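Local structure of L-amino acid deaminase (Proteus vulgaris, 5HXW) at residues F93-L98 / P402-V407. The protein probably catalyses the oxidative deamination of L-amino acids as a membrane-bound flavoenzyme that carries FAD. Numbering follows the deposited sequence.
Sequences FLLHHL and PIISEV
Leu95 on helix 93-104 meets Pro402 and Ile404 chiefly through its CD2 methyl, and the whole join is apolar. Leu95 CD2 lies 4.2 Å from CG of the Pro402 ring and 4.4 Å from CD1 of Ile404. These separations are loose van der Waals spacings, and the two segments bury only 81 Å². The gap is bridged from both sides: Leu95 and Ile404 extend toward each other with the Pro402 ring beside them, although the nearest CA atoms, those of Leu95 and Pro402, are 10.2 Å apart. CG of Leu95 anti to the backbone N (chi1 -165°) and chi2 of 65° together bring CD2 to the front. Leu95 and Pro402 run past one another in opposite directions. All three residues are buried.

Polar groups near the join are held by other parts of the chain. His96 bonds through ND1 to Ile84 O and through NE2 to Glu425 OE2, while Pro402 O accepts from Arg453 NH1.

Strand 403-406 is the outermost strand of the mixed sheet of the FAD-binding, Rossmann-type fold, antiparallel to strand 413-417, and Ile404 pairs through its backbone with Phe449, which also touches Leu95. Helix 422-438 lies against Pro402 through Glu425 and against Ile404 through Ser429 and Thr433. The contact thus joins helix 93-104 to this outermost strand; the nearest atoms of the Pro402 side chain and the bound FAD are about 8 Å apart, and FAD-binding Thr419 lies beside the proline.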
ATOM      1  N   PHE A  93      -1.967 -12.956  -6.882  1.00 75.32           N
ATOM      2  CA  PHE A  93      -1.819 -12.681  -8.318  1.00 74.91           C
ATOM      3  C   PHE A  93      -3.046 -12.007  -8.933  1.00 74.80           C
ATOM      4  O   PHE A  93      -2.926 -10.919  -9.491  1.00 73.88           O
ATOM      5  CB  PHE A  93      -1.427 -13.931  -9.125  1.00 76.62           C
ATOM      6  CG  PHE A  93      -1.369 -13.687 -10.615  1.00 77.47           C
ATOM      7  CD1 PHE A  93      -0.237 -13.112 -11.200  1.00 77.23           C
ATOM      8  CD2 PHE A  93      -2.460 -14.002 -11.434  1.00 78.44           C
ATOM      9  CE1 PHE A  93      -0.190 -12.866 -12.570  1.00 78.06           C
ATOM     10  CE2 PHE A  93      -2.416 -13.757 -12.803  1.00 79.35           C
ATOM     11  CZ  PHE A  93      -1.282 -13.188 -13.371  1.00 79.18           C
ATOM     12  N   LEU A  94      -4.209 -12.651  -8.821  1.00 75.96           N
ATOM     13  CA  LEU A  94      -5.453 -12.142  -9.414  1.00 76.53           C
ATOM     14  C   LEU A  94      -5.904 -10.803  -8.820  1.00 75.32           C
ATOM     15  O   LEU A  94      -6.525  -9.993  -9.507  1.00 75.34           O
ATOM     16  CB  LEU A  94      -6.573 -13.190  -9.339  1.00 78.20           C
ATOM     17  CG  LEU A  94      -6.503 -14.399 -10.289  1.00 80.24           C
ATOM     18  CD1 LEU A  94      -7.442 -15.506  -9.830  1.00 81.45           C
ATOM     19  CD2 LEU A  94      -6.801 -14.021 -11.736  1.00 80.93           C
ATOM     20  N   LEU A  95      -5.567 -10.580  -7.551  1.00 74.73           N
ATOM     21  CA  LEU A  95      -5.758  -9.289  -6.885  1.00 73.36           C
ATOM     22  C   LEU A  95      -4.923  -8.180  -7.551  1.00 72.81           C
ATOM     23  O   LEU A  95      -5.376  -7.038  -7.657  1.00 72.80           O
ATOM     24  CB  LEU A  95      -5.422  -9.428  -5.395  1.00 72.08           C
ATOM     25  CG  LEU A  95      -5.807  -8.402  -4.327  1.00 70.48           C
ATOM     26  CD1 LEU A  95      -7.310  -8.289  -4.137  1.00 70.86           C
ATOM     27  CD2 LEU A  95      -5.153  -8.809  -3.017  1.00 70.15           C
ATOM     28  N   HIS A  96      -3.724  -8.539  -8.015  1.00 72.82           N
ATOM     29  CA  HIS A  96      -2.825  -7.625  -8.733  1.00 72.26           C
ATOM     30  C   HIS A  96      -3.127  -7.518 -10.229  1.00 73.21           C
ATOM     31  O   HIS A  96      -3.052  -6.429 -10.814  1.00 71.98           O
ATOM     32  CB  HIS A  96      -1.377  -8.069  -8.539  1.00 72.16           C
ATOM     33  CG  HIS A  96      -0.805  -7.691  -7.214  1.00 71.30           C
ATOM     34  ND1 HIS A  96       0.241  -6.804  -7.087  1.00 70.56           N
ATOM     35  CD2 HIS A  96      -1.137  -8.066  -5.955  1.00 70.67           C
ATOM     36  CE1 HIS A  96       0.537  -6.659  -5.809  1.00 69.37           C
ATOM     37  NE2 HIS A  96      -0.286  -7.409  -5.100  1.00 69.47           N
ATOM     38  N   HIS A  97      -3.456  -8.659 -10.834  1.00 74.87           N
ATOM     39  CA  HIS A  97      -3.757  -8.757 -12.259  1.00 76.43           C
ATOM     40  C   HIS A  97      -4.975  -7.913 -12.644  1.00 76.52           C
ATOM     41  O   HIS A  97      -4.954  -7.214 -13.664  1.00 77.43           O
ATOM     42  CB  HIS A  97      -3.967 -10.222 -12.655  1.00 77.95           C
ATOM     43  CG  HIS A  97      -4.020 -10.445 -14.133  1.00 79.86           C
ATOM     44  ND1 HIS A  97      -2.970 -10.133 -14.970  1.00 80.08           N
ATOM     45  CD2 HIS A  97      -4.993 -10.956 -14.924  1.00 81.15           C
ATOM     46  CE1 HIS A  97      -3.295 -10.438 -16.213  1.00 81.45           C
ATOM     47  NE2 HIS A  97      -4.518 -10.939 -16.213  1.00 82.28           N
ATOM     48  N   LEU A  98      -6.019  -7.986 -11.817  1.00 75.43           N
ATOM     49  CA  LEU A  98      -7.236  -7.197 -11.994  1.00 74.85           C
ATOM     50  C   LEU A  98      -7.071  -5.753 -11.536  1.00 72.91           C
ATOM     51  O   LEU A  98      -7.682  -4.847 -12.114  1.00 72.69           O
ATOM     52  CB  LEU A  98      -8.411  -7.840 -11.257  1.00 75.59           C
ATOM     53  CG  LEU A  98      -9.265  -8.845 -12.030  1.00 78.29           C
ATOM     54  CD1 LEU A  98      -8.671 -10.251 -12.035  1.00 79.37           C
ATOM     55  CD2 LEU A  98     -10.668  -8.866 -11.445  1.00 79.13           C
ATOM     56  N   PRO A 402      -2.308  -9.682   2.347  1.00 65.50           N
ATOM     57  CA  PRO A 402      -3.247  -8.743   2.989  1.00 64.22           C
ATOM     58  C   PRO A 402      -4.224  -9.382   3.980  1.00 64.64           C
ATOM     59  O   PRO A 402      -4.469 -10.596   3.928  1.00 65.89           O
ATOM     60  CB  PRO A 402      -4.025  -8.153   1.803  1.00 64.05           C
ATOM     61  CG  PRO A 402      -3.147  -8.361   0.621  1.00 64.19           C
ATOM     62  CD  PRO A 402      -2.471  -9.672   0.878  1.00 65.11           C
ATOM     63  N   ILE A 403      -4.752  -8.558   4.883  1.00 63.15           N
ATOM     64  CA  ILE A 403      -5.883  -8.946   5.720  1.00 63.46           C
ATOM     65  C   ILE A 403      -7.123  -8.203   5.203  1.00 63.32           C
ATOM     66  O   ILE A 403      -7.302  -7.003   5.444  1.00 62.49           O
ATOM     67  CB  ILE A 403      -5.615  -8.737   7.239  1.00 63.50           C
ATOM     68  CG1 ILE A 403      -4.424  -9.601   7.695  1.00 63.40           C
ATOM     69  CG2 ILE A 403      -6.863  -9.068   8.063  1.00 64.32           C
ATOM     70  CD1 ILE A 403      -3.809  -9.214   9.028  1.00 63.14           C
ATOM     71  N   ILE A 404      -7.938  -8.928   4.439  1.00 64.54           N
ATOM     72  CA  ILE A 404      -9.226  -8.438   3.938  1.00 64.90           C
ATOM     73  C   ILE A 404     -10.270  -9.435   4.442  1.00 66.98           C
ATOM     74  O   ILE A 404     -10.455 -10.510   3.855  1.00 67.89           O
ATOM     75  CB  ILE A 404      -9.261  -8.301   2.389  1.00 64.24           C
ATOM     76  CG1 ILE A 404      -8.052  -7.504   1.871  1.00 62.32           C
ATOM     77  CG2 ILE A 404     -10.564  -7.645   1.940  1.00 64.11           C
ATOM     78  CD1 ILE A 404      -7.638  -7.838   0.451  1.00 62.87           C
ATOM     79  N   SER A 405     -10.931  -9.083   5.544  1.00 68.24           N
ATOM     80  CA  SER A 405     -11.673 -10.075   6.329  1.00 71.55           C
ATOM     81  C   SER A 405     -12.878  -9.554   7.114  1.00 73.35           C
ATOM     82  O   SER A 405     -12.933  -8.380   7.501  1.00 72.10           O
ATOM     83  CB  SER A 405     -10.710 -10.787   7.288  1.00 70.94           C
ATOM     84  OG  SER A 405     -11.312 -11.928   7.864  1.00 73.25           O
ATOM     85  N   GLU A 406     -13.835 -10.460   7.332  1.00 76.65           N
ATOM     86  CA  GLU A 406     -14.891 -10.296   8.332  1.00 79.23           C
ATOM     87  C   GLU A 406     -14.290 -10.412   9.731  1.00 79.67           C
ATOM     88  O   GLU A 406     -13.249 -11.056   9.916  1.00 79.63           O
ATOM     89  CB  GLU A 406     -15.962 -11.378   8.167  1.00 82.04           C
ATOM     90  CG  GLU A 406     -16.904 -11.195   6.987  1.00 83.89           C
ATOM     91  CD  GLU A 406     -17.947 -12.301   6.878  1.00 87.25           C
ATOM     92  OE1 GLU A 406     -18.575 -12.654   7.903  1.00 88.32           O
ATOM     93  OE2 GLU A 406     -18.150 -12.815   5.756  1.00 88.59           O
ATOM     94  N   VAL A 407     -14.943  -9.785  10.707  1.00 80.86           N
ATOM     95  CA  VAL A 407     -14.566  -9.926  12.118  1.00 81.43           C
ATOM     96  C   VAL A 407     -15.703 -10.656  12.841  1.00 84.05           C
ATOM     97  O   VAL A 407     -16.796 -10.111  13.005  1.00 84.81           O
ATOM     98  CB  VAL A 407     -14.207  -8.564  12.778  1.00 79.72           C
ATOM     99  CG1 VAL A 407     -13.888  -8.731  14.258  1.00 80.57           C
ATOM    100  CG2 VAL A 407     -13.018  -7.923  12.077  1.00 76.84           C
TER